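Local structure of amino acid adenylation domain-containing protein (Bacillus stratosphericus LAMA 585, 6ULY) at residues V410-P415 / F438-L443. The protein probably selects an alpha-keto acid and activates it as an acyl adenylate, as the adenylation domain of a nonribosomal depsipeptide synthetase. Sequence-based numbering, arbitrary orientation.
Sequences VQIKGP and FHTGDL. With QA7 (5'-O-{(S)-hydroxy[(4-methyl-2-oxopentanoyl)oxy]phosphoryl}adenosine), chain C; SO4 (sulfate ion), chain K.
Ile412 and Phe438 form an antiparallel hydrogen-bonded pair, with Phe438 N to Ile412 O at 2.7 Å and Ile412 N to Phe438 O at 2.9 Å. The strands are neighbours in the five-stranded antiparallel sheet of this ANL-superfamily adenylation domain. Gln411 and His439 are the next, non-hydrogen-bonded pair. Beyond it the regular ladder is interrupted at Thr440 and Gly441. There Val410 O takes the Thr440 hydroxyl, OG1 lying 2.7 Å away and above the carbonyl plane, plus a weak bond from Thr440 N. The same OG1 accepts from Asp442 N, an ST turn. Thr440 chi1 of 63° sets OG1 between its own backbone N and carbonyl carbon, where it can serve both bonds. Val410 N then meets Asp442 O at 2.9 Å, almost straight. Thr440 CG2 packs on Ile412 CG1 at 3.6 Å, the two side chains crossing at about a right angle. On the opposite sheet face, Gln411 NE2 donates to His439 ND1 at 3.3 Å, in the ring plane, with amide and ring 80° apart. Arg393 holds Gln411 OE1, and Glu457 binds His439 NE2. Strand 438-447 itself lines the nucleotide site: Asp442 grips both ribose hydroxyls of the keto acyl adenylate. OD1 accepts from QA7 O26 at 2.5 Å, shorter than expected and doubtful in exact length, and OD2 accepts from QA7 O27 at 2.7 Å.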
ATOM      1  N   VAL A 410       4.884   6.598  17.445  1.00 39.28           N
ATOM      2  CA  VAL A 410       3.810   6.741  18.420  1.00 40.04           C
ATOM      3  C   VAL A 410       3.025   5.440  18.493  1.00 40.07           C
ATOM      4  O   VAL A 410       2.620   4.886  17.466  1.00 43.98           O
ATOM      5  CB  VAL A 410       2.885   7.914  18.049  1.00 44.47           C
ATOM      6  CG1 VAL A 410       1.799   8.088  19.110  1.00 42.13           C
ATOM      7  CG2 VAL A 410       3.681   9.197  17.867  1.00 41.01           C
ATOM      8  N   GLN A 411       2.792   4.960  19.709  1.00 34.37           N
ATOM      9  CA  GLN A 411       1.982   3.775  19.928  1.00 37.10           C
ATOM     10  C   GLN A 411       0.939   4.080  20.988  1.00 34.38           C
ATOM     11  O   GLN A 411       1.162   4.899  21.883  1.00 38.00           O
ATOM     12  CB  GLN A 411       2.839   2.574  20.358  1.00 36.55           C
ATOM     13  CG  GLN A 411       3.784   2.071  19.276  1.00 39.89           C
ATOM     14  CD  GLN A 411       4.484   0.777  19.665  1.00 42.05           C
ATOM     15  OE1 GLN A 411       4.575   0.438  20.847  1.00 38.65           O
ATOM     16  NE2 GLN A 411       4.971   0.045  18.671  1.00 47.19           N
ATOM     17  N   ILE A 412      -0.202   3.403  20.886  1.00 30.88           N
ATOM     18  CA  ILE A 412      -1.354   3.682  21.731  1.00 37.07           C
ATOM     19  C   ILE A 412      -1.826   2.394  22.381  1.00 33.29           C
ATOM     20  O   ILE A 412      -2.018   1.381  21.699  1.00 40.82           O
ATOM     21  CB  ILE A 412      -2.509   4.313  20.929  1.00 35.05           C
ATOM     22  CG1 ILE A 412      -2.035   5.553  20.171  1.00 37.26           C
ATOM     23  CG2 ILE A 412      -3.658   4.648  21.850  1.00 36.16           C
ATOM     24  CD1 ILE A 412      -1.573   6.676  21.062  1.00 43.38           C
ATOM     25  N   LYS A 413      -2.048   2.443  23.688  1.00 34.22           N
ATOM     26  CA  LYS A 413      -2.697   1.366  24.419  1.00 39.46           C
ATOM     27  C   LYS A 413      -3.925   1.925  25.123  1.00 36.86           C
ATOM     28  O   LYS A 413      -3.867   3.005  25.720  1.00 38.12           O
ATOM     29  CB  LYS A 413      -1.758   0.734  25.449  1.00 42.66           C
ATOM     30  CG  LYS A 413      -2.316  -0.531  26.106  1.00 52.39           C
ATOM     31  CD  LYS A 413      -1.676  -0.825  27.471  1.00 46.86           C
ATOM     32  CE  LYS A 413      -0.172  -0.699  27.446  1.00 48.98           C
ATOM     33  NZ  LYS A 413       0.449  -1.229  28.697  1.00 73.31           N
ATOM     34  N   GLY A 414      -5.032   1.194  25.055  1.00 30.98           N
ATOM     35  CA  GLY A 414      -6.219   1.596  25.761  1.00 35.98           C
ATOM     36  C   GLY A 414      -7.449   0.813  25.368  1.00 38.40           C
ATOM     37  O   GLY A 414      -7.399  -0.128  24.569  1.00 34.69           O
ATOM     38  N   PRO A 415      -8.592   1.199  25.933  1.00 36.50           N
ATOM     39  CA  PRO A 415      -9.848   0.491  25.670  1.00 39.36           C
ATOM     40  C   PRO A 415     -10.613   0.974  24.449  1.00 38.48           C
ATOM     41  O   PRO A 415     -11.708   0.459  24.198  1.00 40.02           O
ATOM     42  CB  PRO A 415     -10.644   0.778  26.945  1.00 37.67           C
ATOM     43  CG  PRO A 415     -10.209   2.164  27.328  1.00 36.44           C
ATOM     44  CD  PRO A 415      -8.762   2.276  26.927  1.00 39.87           C
ATOM     45  N   PHE A 438      -1.036  -0.483  19.997  1.00 40.63           N
ATOM     46  CA  PHE A 438      -1.462  -0.235  18.628  1.00 41.72           C
ATOM     47  C   PHE A 438      -0.470   0.699  17.946  1.00 38.75           C
ATOM     48  O   PHE A 438      -0.165   1.777  18.464  1.00 42.25           O
ATOM     49  CB  PHE A 438      -2.865   0.374  18.575  1.00 42.64           C
ATOM     50  CG  PHE A 438      -3.270   0.794  17.197  1.00 39.93           C
ATOM     51  CD1 PHE A 438      -3.835  -0.115  16.322  1.00 43.10           C
ATOM     52  CD2 PHE A 438      -3.048   2.088  16.761  1.00 41.65           C
ATOM     53  CE1 PHE A 438      -4.193   0.265  15.043  1.00 44.74           C
ATOM     54  CE2 PHE A 438      -3.405   2.474  15.481  1.00 46.01           C
ATOM     55  CZ  PHE A 438      -3.977   1.561  14.623  1.00 42.24           C
ATOM     56  N   HIS A 439       0.013   0.286  16.779  1.00 45.09           N
ATOM     57  CA  HIS A 439       1.021   1.027  16.032  1.00 45.68           C
ATOM     58  C   HIS A 439       0.328   2.017  15.105  1.00 40.39           C
ATOM     59  O   HIS A 439      -0.384   1.613  14.180  1.00 40.02           O
ATOM     60  CB  HIS A 439       1.898   0.063  15.232  1.00 50.54           C
ATOM     61  CG  HIS A 439       3.187   0.660  14.763  1.00 58.65           C
ATOM     62  ND1 HIS A 439       4.277   0.817  15.591  1.00 63.48           N
ATOM     63  CD2 HIS A 439       3.565   1.127  13.549  1.00 60.83           C
ATOM     64  CE1 HIS A 439       5.271   1.360  14.909  1.00 66.92           C
ATOM     65  NE2 HIS A 439       4.864   1.558  13.668  1.00 70.96           N
ATOM     66  N   THR A 440       0.541   3.312  15.350  1.00 44.20           N
ATOM     67  CA  THR A 440      -0.203   4.339  14.631  1.00 44.35           C
ATOM     68  C   THR A 440       0.368   4.608  13.248  1.00 45.38           C
ATOM     69  O   THR A 440      -0.375   5.001  12.342  1.00 48.65           O
ATOM     70  CB  THR A 440      -0.209   5.648  15.420  1.00 41.85           C
ATOM     71  OG1 THR A 440       1.134   6.136  15.542  1.00 41.17           O
ATOM     72  CG2 THR A 440      -0.816   5.446  16.802  1.00 42.60           C
ATOM     73  N   GLY A 441       1.666   4.407  13.065  1.00 45.02           N
ATOM     74  CA  GLY A 441       2.337   4.881  11.877  1.00 40.53           C
ATOM     75  C   GLY A 441       2.748   6.335  11.932  1.00 42.10           C
ATOM     76  O   GLY A 441       3.345   6.829  10.969  1.00 41.10           O
ATOM     77  N   ASP A 442       2.452   7.032  13.025  1.00 43.12           N
ATOM     78  CA  ASP A 442       2.775   8.441  13.183  1.00 41.32           C
ATOM     79  C   ASP A 442       4.064   8.607  13.976  1.00 42.05           C
ATOM     80  O   ASP A 442       4.410   7.777  14.820  1.00 49.42           O
ATOM     81  CB  ASP A 442       1.641   9.182  13.895  1.00 43.70           C
ATOM     82  CG  ASP A 442       0.354   9.174  13.099  1.00 43.83           C
ATOM     83  OD1 ASP A 442       0.400   9.478  11.890  1.00 47.89           O
ATOM     84  OD2 ASP A 442      -0.701   8.853  13.681  1.00 51.01           O
ATOM     85  N   LEU A 443       4.767   9.697  13.697  1.00 46.75           N
ATOM     86  CA  LEU A 443       5.988  10.054  14.399  1.00 46.41           C
ATOM     87  C   LEU A 443       5.718  11.240  15.312  1.00 49.26           C
ATOM     88  O   LEU A 443       4.956  12.148  14.960  1.00 47.39           O
ATOM     89  CB  LEU A 443       7.108  10.401  13.417  1.00 45.08           C
ATOM     90  CG  LEU A 443       7.490   9.308  12.419  1.00 51.38           C
ATOM     91  CD1 LEU A 443       8.560   9.819  11.471  1.00 48.34           C
ATOM     92  CD2 LEU A 443       7.970   8.058  13.139  1.00 51.50           C
TER
HETATM   93  C01 QA7 C 701      -9.020  14.316  16.273  1.00 44.33           C
HETATM   94  C02 QA7 C 701      -9.716  13.633  15.157  1.00 40.95           C
HETATM   95  C03 QA7 C 701     -10.926  12.901  15.670  1.00 43.30           C
HETATM   96  C04 QA7 C 701      -8.656  12.838  14.464  1.00 43.01           C
HETATM   97  C05 QA7 C 701      -9.009  11.468  13.979  1.00 44.10           C
HETATM   98  C06 QA7 C 701      -8.719  11.099  12.562  1.00 42.01           C
HETATM   99  C10 QA7 C 701      -5.899   9.452  11.381  1.00 43.28           C
HETATM  100  C11 QA7 C 701      -4.682   9.968  11.002  1.00 47.53           C
HETATM  101  C12 QA7 C 701      -3.634   9.773  12.176  1.00 49.13           C
HETATM  102  C13 QA7 C 701      -2.843  10.695  12.027  1.00 49.35           C
HETATM  103  C14 QA7 C 701      -3.662  11.930  11.309  1.00 50.13           C
HETATM  104  C16 QA7 C 701      -4.937  13.013  13.003  1.00 47.33           C
HETATM  105  C18 QA7 C 701      -3.655  14.620  13.566  1.00 44.48           C
HETATM  106  C19 QA7 C 701      -3.005  15.733  14.091  1.00 39.75           C
HETATM  107  C21 QA7 C 701      -1.266  15.367  12.741  1.00 45.70           C
HETATM  108  C23 QA7 C 701      -3.036  13.928  12.614  1.00 44.86           C
HETATM  109  N15 QA7 C 701      -3.867  12.935  12.272  1.00 45.42           N
HETATM  110  N17 QA7 C 701      -4.827  14.035  13.800  1.00 46.52           N
HETATM  111  N20 QA7 C 701      -1.834  16.057  13.662  1.00 47.49           N
HETATM  112  N22 QA7 C 701      -1.821  14.336  12.215  1.00 47.65           N
HETATM  113  N24 QA7 C 701      -3.629  16.475  15.100  1.00 43.04           N
HETATM  114  O07 QA7 C 701      -8.895   9.846  12.090  1.00 48.97           O
HETATM  115  O09 QA7 C 701      -6.846   9.557  10.385  1.00 48.93           O
HETATM  116  O25 QA7 C 701      -4.745  11.458  10.885  1.00 45.76           O
HETATM  117  O26 QA7 C 701      -1.762  10.451  11.106  1.00 51.27           O
HETATM  118  O27 QA7 C 701      -2.960   8.431  12.266  1.00 49.27           O
HETATM  119  O28 QA7 C 701      -9.285   9.553   9.745  1.00 59.20           O
HETATM  120  O29 QA7 C 701      -8.412   7.829  10.865  1.00 42.14           O
HETATM  121  O30 QA7 C 701      -8.339  11.905  11.872  1.00 45.83           O
HETATM  122  O31 QA7 C 701      -9.451  10.713  14.701  1.00 46.39           O
HETATM  123  P08 QA7 C 701      -8.339   9.220  10.743  1.00 53.97           P
HETATM  124  S   SO4 K 709       7.743  -0.185  12.126  1.00101.01           S
HETATM  125  O1  SO4 K 709       7.088  -1.422  12.519  1.00 93.80           O
HETATM  126  O2  SO4 K 709       8.971  -0.474  11.433  1.00113.76           O
HETATM  127  O3  SO4 K 709       8.039   0.625  13.282  1.00 89.01           O
HETATM  128  O4  SO4 K 709       6.865   0.543  11.259  1.00 83.61           O